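Local coordinates for protein rhamnosidase B (Bacillus sp., PDB 2OKX) that probably hydrolyses terminal alpha-L-rhamnose residues from rhamnosides with inversion of configuration, as a glycoside hydrolase of family 78, at residues S800-E812 and W864-I876. Sequence-based numbering, arbitrary orientation. Where two conformers were deposited one is given.
Sequences SPFMSFFYYEALE and WSAAPGYFLGSSI
F871 sits between the two helices with Y808 CB over the centre of its ring face, 3.5 Å from CZ, while Y870 CD2 covers the opposite face. Its CZ–CE1 edge points into the face of F805 (centroids 4.8 Å apart, planes at 66°), and the Y808 ring in turn brings its edge to the F871 face. A867 CB lies 3.7 Å from F805 CD2, where the CA atoms of F805 and A867 are 5.4 Å apart. Helices 801-812 and 868-876 run nearly parallel, 14° apart, in the alpha-barrel catalytic domain. Beside the start of helix 801-812, F802 forms an offset stack with the six-membered ring of W864, in the 3-10 turn before helix 868-876, centroids 3.9 Å apart; chi1 of W864, 80°, holds its indole between backbone N and carbonyl carbon, and F802 CB covers the five-membered ring. W864 also borders a bound glycerol that may mark a pocket. One water accepts from A867 N and donates to P801 O and W864 O.

The side formed by E809 and E812 is more polar and partly exposed. S875 OG donates to E812 OE2 (2.6 Å) from above the carboxylate plane; K880 forms a salt bridge with E812 OE1, and Q817 hydrogen-bonds OE2. Along this side a water links E809 OE2, salt-bridged to R581, to Y870 OH. The F805, Y808, Y870 and F871 cluster thus probably carries most of the packing, while the cationic partners probably keep both glutamates ionised.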
ATOM      1  N   SER A 800      14.995  -7.699   7.179  1.00 23.53           N
ATOM      2  CA  SER A 800      13.777  -6.944   7.464  1.00 24.49           C
ATOM      3  C   SER A 800      13.146  -7.381   8.777  1.00 24.21           C
ATOM      4  O   SER A 800      13.317  -8.524   9.209  1.00 23.17           O
ATOM      5  CB  SER A 800      12.753  -7.146   6.348  1.00 24.64           C
ATOM      6  OG  SER A 800      12.272  -8.481   6.355  1.00 26.18           O
ATOM      7  N   PRO A 801      12.406  -6.473   9.430  1.00 21.96           N
ATOM      8  CA  PRO A 801      11.761  -6.826  10.699  1.00 21.77           C
ATOM      9  C   PRO A 801      10.728  -7.921  10.438  1.00 21.96           C
ATOM     10  O   PRO A 801      10.279  -8.598  11.361  1.00 21.50           O
ATOM     11  CB  PRO A 801      11.115  -5.513  11.140  1.00 21.94           C
ATOM     12  CG  PRO A 801      12.024  -4.462  10.521  1.00 21.21           C
ATOM     13  CD  PRO A 801      12.248  -5.035   9.139  1.00 20.65           C
ATOM     14  N   PHE A 802      10.351  -8.068   9.171  1.00 21.64           N
ATOM     15  CA  PHE A 802       9.394  -9.091   8.758  1.00 22.60           C
ATOM     16  C   PHE A 802      10.003 -10.441   9.108  1.00 22.94           C
ATOM     17  O   PHE A 802       9.369 -11.281   9.748  1.00 23.09           O
ATOM     18  CB  PHE A 802       9.158  -9.008   7.246  1.00 22.39           C
ATOM     19  CG  PHE A 802       8.376 -10.168   6.681  1.00 24.23           C
ATOM     20  CD1 PHE A 802       8.885 -10.909   5.618  1.00 24.24           C
ATOM     21  CD2 PHE A 802       7.124 -10.500   7.190  1.00 25.21           C
ATOM     22  CE1 PHE A 802       8.157 -11.966   5.067  1.00 26.60           C
ATOM     23  CE2 PHE A 802       6.386 -11.555   6.647  1.00 27.46           C
ATOM     24  CZ  PHE A 802       6.905 -12.289   5.583  1.00 27.68           C
ATOM     25  N   MET A 803      11.244 -10.636   8.675  1.00 22.86           N
ATOM     26  CA  MET A 803      11.969 -11.869   8.940  1.00 23.64           C
ATOM     27  C   MET A 803      12.264 -11.958  10.436  1.00 22.54           C
ATOM     28  O   MET A 803      12.293 -13.049  11.003  1.00 22.68           O
ATOM     29  CB  MET A 803      13.268 -11.888   8.128  1.00 25.08           C
ATOM     30  CG  MET A 803      14.064 -13.185   8.214  1.00 26.91           C
ATOM     31  SD  MET A 803      13.164 -14.654   7.647  1.00 28.67           S
ATOM     32  CE  MET A 803      13.476 -15.766   9.037  1.00 29.88           C
ATOM     33  N   SER A 804      12.477 -10.808  11.075  1.00 21.27           N
ATOM     34  CA  SER A 804      12.742 -10.784  12.513  1.00 20.04           C
ATOM     35  C   SER A 804      11.598 -11.457  13.272  1.00 19.50           C
ATOM     36  O   SER A 804      11.819 -12.106  14.292  1.00 18.67           O
ATOM     37  CB  SER A 804      12.896  -9.342  13.017  1.00 21.05           C
ATOM     38  OG  SER A 804      14.140  -8.779  12.632  1.00 19.35           O
ATOM     39  N   PHE A 805      10.378 -11.303  12.766  1.00 18.61           N
ATOM     40  CA  PHE A 805       9.204 -11.893  13.411  1.00 19.78           C
ATOM     41  C   PHE A 805       9.369 -13.404  13.528  1.00 21.23           C
ATOM     42  O   PHE A 805       9.147 -13.983  14.595  1.00 20.83           O
ATOM     43  CB  PHE A 805       7.938 -11.574  12.607  1.00 17.88           C
ATOM     44  CG  PHE A 805       6.655 -11.850  13.350  1.00 17.54           C
ATOM     45  CD1 PHE A 805       6.298 -13.149  13.700  1.00 18.78           C
ATOM     46  CD2 PHE A 805       5.797 -10.805  13.685  1.00 19.01           C
ATOM     47  CE1 PHE A 805       5.101 -13.408  14.374  1.00 18.59           C
ATOM     48  CE2 PHE A 805       4.600 -11.048  14.356  1.00 16.86           C
ATOM     49  CZ  PHE A 805       4.248 -12.353  14.703  1.00 18.84           C
ATOM     50  N   PHE A 806       9.750 -14.039  12.427  1.00 21.15           N
ATOM     51  CA  PHE A 806       9.947 -15.482  12.414  1.00 22.58           C
ATOM     52  C   PHE A 806      11.113 -15.844  13.329  1.00 21.29           C
ATOM     53  O   PHE A 806      11.083 -16.866  14.014  1.00 20.97           O
ATOM     54  CB  PHE A 806      10.207 -15.961  10.979  1.00 25.06           C
ATOM     55  CG  PHE A 806       9.039 -15.748  10.053  1.00 28.07           C
ATOM     56  CD1 PHE A 806       7.838 -16.416  10.264  1.00 30.98           C
ATOM     57  CD2 PHE A 806       9.131 -14.865   8.981  1.00 31.27           C
ATOM     58  CE1 PHE A 806       6.741 -16.207   9.421  1.00 33.45           C
ATOM     59  CE2 PHE A 806       8.042 -14.649   8.131  1.00 32.78           C
ATOM     60  CZ  PHE A 806       6.846 -15.319   8.352  1.00 32.32           C
ATOM     61  N   TYR A 807      12.130 -14.992  13.355  1.00 21.17           N
ATOM     62  CA  TYR A 807      13.297 -15.218  14.202  1.00 20.76           C
ATOM     63  C   TYR A 807      12.884 -15.215  15.679  1.00 20.93           C
ATOM     64  O   TYR A 807      13.357 -16.038  16.470  1.00 19.20           O
ATOM     65  CB  TYR A 807      14.345 -14.135  13.930  1.00 22.81           C
ATOM     66  CG  TYR A 807      15.578 -14.195  14.806  1.00 22.45           C
ATOM     67  CD1 TYR A 807      16.285 -15.388  14.982  1.00 24.58           C
ATOM     68  CD2 TYR A 807      16.049 -13.052  15.441  1.00 23.94           C
ATOM     69  CE1 TYR A 807      17.433 -15.431  15.773  1.00 24.66           C
ATOM     70  CE2 TYR A 807      17.192 -13.083  16.228  1.00 25.42           C
ATOM     71  CZ  TYR A 807      17.878 -14.275  16.389  1.00 25.47           C
ATOM     72  OH  TYR A 807      19.009 -14.290  17.164  1.00 26.50           O
ATOM     73  N   TYR A 808      11.995 -14.296  16.044  1.00 18.88           N
ATOM     74  CA  TYR A 808      11.530 -14.211  17.427  1.00 18.78           C
ATOM     75  C   TYR A 808      10.686 -15.433  17.790  1.00 19.10           C
ATOM     76  O   TYR A 808      10.735 -15.913  18.923  1.00 19.32           O
ATOM     77  CB  TYR A 808      10.733 -12.919  17.654  1.00 16.23           C
ATOM     78  CG  TYR A 808      11.541 -11.646  17.437  1.00 16.87           C
ATOM     79  CD1 TYR A 808      12.936 -11.660  17.479  1.00 18.35           C
ATOM     80  CD2 TYR A 808      10.905 -10.425  17.199  1.00 19.34           C
ATOM     81  CE1 TYR A 808      13.684 -10.483  17.285  1.00 17.94           C
ATOM     82  CE2 TYR A 808      11.638  -9.248  17.006  1.00 19.56           C
ATOM     83  CZ  TYR A 808      13.023  -9.285  17.050  1.00 18.98           C
ATOM     84  OH  TYR A 808      13.745  -8.124  16.863  1.00 17.84           O
ATOM     85  N   GLU A 809       9.910 -15.938  16.836  1.00 20.41           N
ATOM     86  CA  GLU A 809       9.104 -17.124  17.106  1.00 21.74           C
ATOM     87  C   GLU A 809      10.061 -18.274  17.420  1.00 23.69           C
ATOM     88  O   GLU A 809       9.773 -19.124  18.267  1.00 22.23           O
ATOM     89  CB  GLU A 809       8.224 -17.476  15.902  1.00 22.53           C
ATOM     90  CG  GLU A 809       6.991 -16.585  15.744  1.00 23.43           C
ATOM     91  CD  GLU A 809       6.065 -17.047  14.625  1.00 23.77           C
ATOM     92  OE1 GLU A 809       6.441 -16.926  13.439  1.00 22.41           O
ATOM     93  OE2 GLU A 809       4.960 -17.538  14.932  1.00 26.24           O
ATOM     94  N   ALA A 810      11.205 -18.284  16.739  1.00 22.07           N
ATOM     95  CA  ALA A 810      12.218 -19.308  16.955  1.00 23.36           C
ATOM     96  C   ALA A 810      12.861 -19.132  18.332  1.00 23.59           C
ATOM     97  O   ALA A 810      13.089 -20.115  19.043  1.00 24.10           O
ATOM     98  CB  ALA A 810      13.289 -19.237  15.860  1.00 23.93           C
ATOM     99  N   LEU A 811      13.155 -17.887  18.709  1.00 22.35           N
ATOM    100  CA  LEU A 811      13.765 -17.628  20.014  1.00 22.13           C
ATOM    101  C   LEU A 811      12.804 -18.015  21.140  1.00 22.82           C
ATOM    102  O   LEU A 811      13.233 -18.469  22.198  1.00 21.93           O
ATOM    103  CB  LEU A 811      14.168 -16.151  20.151  1.00 20.36           C
ATOM    104  CG  LEU A 811      15.305 -15.662  19.244  1.00 21.55           C
ATOM    105  CD1 LEU A 811      15.536 -14.175  19.464  1.00 20.45           C
ATOM    106  CD2 LEU A 811      16.581 -16.442  19.542  1.00 22.26           C
ATOM    107  N   GLU A 812      11.508 -17.839  20.907  1.00 22.37           N
ATOM    108  CA  GLU A 812      10.506 -18.195  21.905  1.00 23.97           C
ATOM    109  C   GLU A 812      10.516 -19.716  22.068  1.00 25.07           C
ATOM    110  O   GLU A 812      10.521 -20.234  23.184  1.00 23.98           O
ATOM    111  CB  GLU A 812       9.118 -17.728  21.457  1.00 24.19           C
ATOM    112  CG  GLU A 812       7.976 -18.231  22.333  1.00 23.28           C
ATOM    113  CD  GLU A 812       8.028 -17.689  23.757  1.00 26.59           C
ATOM    114  OE1 GLU A 812       7.390 -18.295  24.638  1.00 26.51           O
ATOM    115  OE2 GLU A 812       8.694 -16.658  24.000  1.00 23.91           O
ATOM    116  N   TRP A 864       4.044  -5.459   8.683  1.00 20.37           N
ATOM    117  CA  TRP A 864       4.597  -6.805   8.729  1.00 19.95           C
ATOM    118  C   TRP A 864       5.849  -6.781   9.615  1.00 19.61           C
ATOM    119  O   TRP A 864       6.398  -7.826   9.976  1.00 20.69           O
ATOM    120  CB  TRP A 864       4.888  -7.329   7.305  1.00 20.46           C
ATOM    121  CG  TRP A 864       6.157  -6.865   6.624  1.00 22.33           C
ATOM    122  CD1 TRP A 864       6.985  -5.842   6.998  1.00 21.75           C
ATOM    123  CD2 TRP A 864       6.731  -7.429   5.436  1.00 24.19           C
ATOM    124  NE1 TRP A 864       8.042  -5.737   6.117  1.00 22.80           N
ATOM    125  CE2 TRP A 864       7.908  -6.700   5.149  1.00 25.03           C
ATOM    126  CE3 TRP A 864       6.362  -8.482   4.585  1.00 23.22           C
ATOM    127  CZ2 TRP A 864       8.723  -6.991   4.046  1.00 25.75           C
ATOM    128  CZ3 TRP A 864       7.172  -8.774   3.487  1.00 27.16           C
ATOM    129  CH2 TRP A 864       8.341  -8.028   3.229  1.00 24.88           C
ATOM    130  N   SER A 865       6.251  -5.569   9.999  1.00 16.78           N
ATOM    131  CA  SER A 865       7.422  -5.335  10.846  1.00 16.53           C
ATOM    132  C   SER A 865       7.052  -4.999  12.298  1.00 16.33           C
ATOM    133  O   SER A 865       7.931  -4.660  13.091  1.00 17.44           O
ATOM    134  CB  SER A 865       8.243  -4.162  10.298  1.00 16.58           C
ATOM    135  OG  SER A 865       8.775  -4.430   9.012  1.00 19.09           O
ATOM    136  N   ALA A 866       5.770  -5.091  12.650  1.00 14.70           N
ATOM    137  CA  ALA A 866       5.330  -4.736  14.006  1.00 14.83           C
ATOM    138  C   ALA A 866       5.444  -5.831  15.071  1.00 13.89           C
ATOM    139  O   ALA A 866       4.702  -5.823  16.059  1.00 13.05           O
ATOM    140  CB  ALA A 866       3.887  -4.212  13.956  1.00 13.01           C
ATOM    141  N   ALA A 867       6.386  -6.747  14.887  1.00 15.05           N
ATOM    142  CA  ALA A 867       6.600  -7.854  15.822  1.00 16.98           C
ATOM    143  C   ALA A 867       6.470  -7.555  17.323  1.00 16.35           C
ATOM    144  O   ALA A 867       5.800  -8.296  18.045  1.00 17.67           O
ATOM    145  CB  ALA A 867       7.960  -8.502  15.549  1.00 15.76           C
ATOM    146  N   PRO A 868       7.110  -6.477  17.818  1.00 15.67           N
ATOM    147  CA  PRO A 868       7.004  -6.178  19.253  1.00 15.29           C
ATOM    148  C   PRO A 868       5.569  -6.114  19.776  1.00 16.24           C
ATOM    149  O   PRO A 868       5.312  -6.453  20.933  1.00 13.93           O
ATOM    150  CB  PRO A 868       7.735  -4.841  19.385  1.00 15.67           C
ATOM    151  CG  PRO A 868       8.767  -4.923  18.282  1.00 13.82           C
ATOM    152  CD  PRO A 868       7.961  -5.481  17.139  1.00 14.97           C
ATOM    153  N   GLY A 869       4.644  -5.677  18.924  1.00 15.11           N
ATOM    154  CA  GLY A 869       3.249  -5.578  19.328  1.00 15.13           C
ATOM    155  C   GLY A 869       2.652  -6.926  19.694  1.00 16.55           C
ATOM    156  O   GLY A 869       1.642  -7.002  20.398  1.00 16.79           O
ATOM    157  N   TYR A 870       3.277  -7.993  19.215  1.00 16.03           N
ATOM    158  CA  TYR A 870       2.817  -9.346  19.502  1.00 16.92           C
ATOM    159  C   TYR A 870       3.677 -10.017  20.571  1.00 17.13           C
ATOM    160  O   TYR A 870       3.152 -10.541  21.549  1.00 16.78           O
ATOM    161  CB  TYR A 870       2.848 -10.193  18.230  1.00 16.61           C
ATOM    162  CG  TYR A 870       2.627 -11.681  18.457  1.00 17.95           C
ATOM    163  CD1 TYR A 870       1.355 -12.190  18.734  1.00 19.31           C
ATOM    164  CD2 TYR A 870       3.692 -12.573  18.378  1.00 18.75           C
ATOM    165  CE1 TYR A 870       1.150 -13.567  18.926  1.00 21.00           C
ATOM    166  CE2 TYR A 870       3.503 -13.945  18.567  1.00 22.84           C
ATOM    167  CZ  TYR A 870       2.231 -14.432  18.839  1.00 22.64           C
ATOM    168  OH  TYR A 870       2.054 -15.789  19.004  1.00 24.95           O
ATOM    169  N   PHE A 871       4.998  -9.991  20.392  1.00 14.70           N
ATOM    170  CA  PHE A 871       5.884 -10.664  21.335  1.00 15.13           C
ATOM    171  C   PHE A 871       5.983 -10.117  22.749  1.00 14.98           C
ATOM    172  O   PHE A 871       6.183 -10.891  23.686  1.00 14.66           O
ATOM    173  CB  PHE A 871       7.293 -10.806  20.739  1.00 13.95           C
ATOM    174  CG  PHE A 871       7.344 -11.708  19.543  1.00 16.65           C
ATOM    175  CD1 PHE A 871       7.240 -11.190  18.257  1.00 15.09           C
ATOM    176  CD2 PHE A 871       7.402 -13.090  19.706  1.00 14.57           C
ATOM    177  CE1 PHE A 871       7.186 -12.030  17.150  1.00 15.37           C
ATOM    178  CE2 PHE A 871       7.348 -13.941  18.608  1.00 17.18           C
ATOM    179  CZ  PHE A 871       7.238 -13.412  17.325  1.00 17.74           C
ATOM    180  N   LEU A 872       5.847  -8.806  22.924  1.00 13.86           N
ATOM    181  CA  LEU A 872       5.941  -8.248  24.268  1.00 14.47           C
ATOM    182  C   LEU A 872       4.778  -8.749  25.124  1.00 16.70           C
ATOM    183  O   LEU A 872       4.968  -9.120  26.282  1.00 15.11           O
ATOM    184  CB  LEU A 872       5.968  -6.713  24.222  1.00 13.78           C
ATOM    185  CG  LEU A 872       7.231  -6.142  23.557  1.00 15.98           C
ATOM    186  CD1 LEU A 872       7.173  -4.610  23.514  1.00 11.29           C
ATOM    187  CD2 LEU A 872       8.464  -6.608  24.329  1.00 15.36           C
ATOM    188  N   GLY A 873       3.580  -8.777  24.551  1.00 16.09           N
ATOM    189  CA  GLY A 873       2.435  -9.260  25.306  1.00 15.65           C
ATOM    190  C   GLY A 873       2.407 -10.780  25.443  1.00 15.93           C
ATOM    191  O   GLY A 873       1.974 -11.307  26.470  1.00 16.07           O
ATOM    192  N   SER A 874       2.882 -11.490  24.423  1.00 16.18           N
ATOM    193  CA  SER A 874       2.865 -12.953  24.442  1.00 17.13           C
ATOM    194  C   SER A 874       4.076 -13.612  25.104  1.00 19.11           C
ATOM    195  O   SER A 874       3.934 -14.407  26.039  1.00 20.15           O
ATOM    196  CB  SER A 874       2.705 -13.499  23.018  0.53 16.85           C
ATOM    197  OG  SER A 874       3.819 -13.176  22.206  0.53 15.32           O
ATOM    198  N   SER A 875       5.268 -13.283  24.627  1.00 18.81           N
ATOM    199  CA  SER A 875       6.483 -13.883  25.162  1.00 18.23           C
ATOM    200  C   SER A 875       6.969 -13.342  26.503  1.00 18.81           C
ATOM    201  O   SER A 875       7.473 -14.101  27.331  1.00 20.15           O
ATOM    202  CB  SER A 875       7.617 -13.750  24.143  1.00 17.70           C
ATOM    203  OG  SER A 875       7.408 -14.597  23.025  1.00 20.31           O
ATOM    204  N   ILE A 876       6.812 -12.038  26.713  1.00 17.44           N
ATOM    205  CA  ILE A 876       7.298 -11.369  27.923  1.00 15.98           C
ATOM    206  C   ILE A 876       6.260 -11.170  29.027  1.00 16.66           C
ATOM    207  O   ILE A 876       6.443 -11.650  30.148  1.00 17.58           O
ATOM    208  CB  ILE A 876       7.907  -9.992  27.545  1.00 16.62           C
ATOM    209  CG1 ILE A 876       8.863 -10.165  26.360  1.00 15.94           C
ATOM    210  CG2 ILE A 876       8.637  -9.385  28.730  1.00 13.95           C
ATOM    211  CD1 ILE A 876       9.990 -11.147  26.598  1.00 16.55           C
TER
HETATM  212  O   HOH W   1       7.837  -7.953  12.435  1.00 20.36           O
HETATM  213  O   HOH W   2       3.920 -17.508  17.448  1.00 27.96           O
HETATM  214  O   HOH W   3       7.189 -16.856  26.990  1.00 22.26           O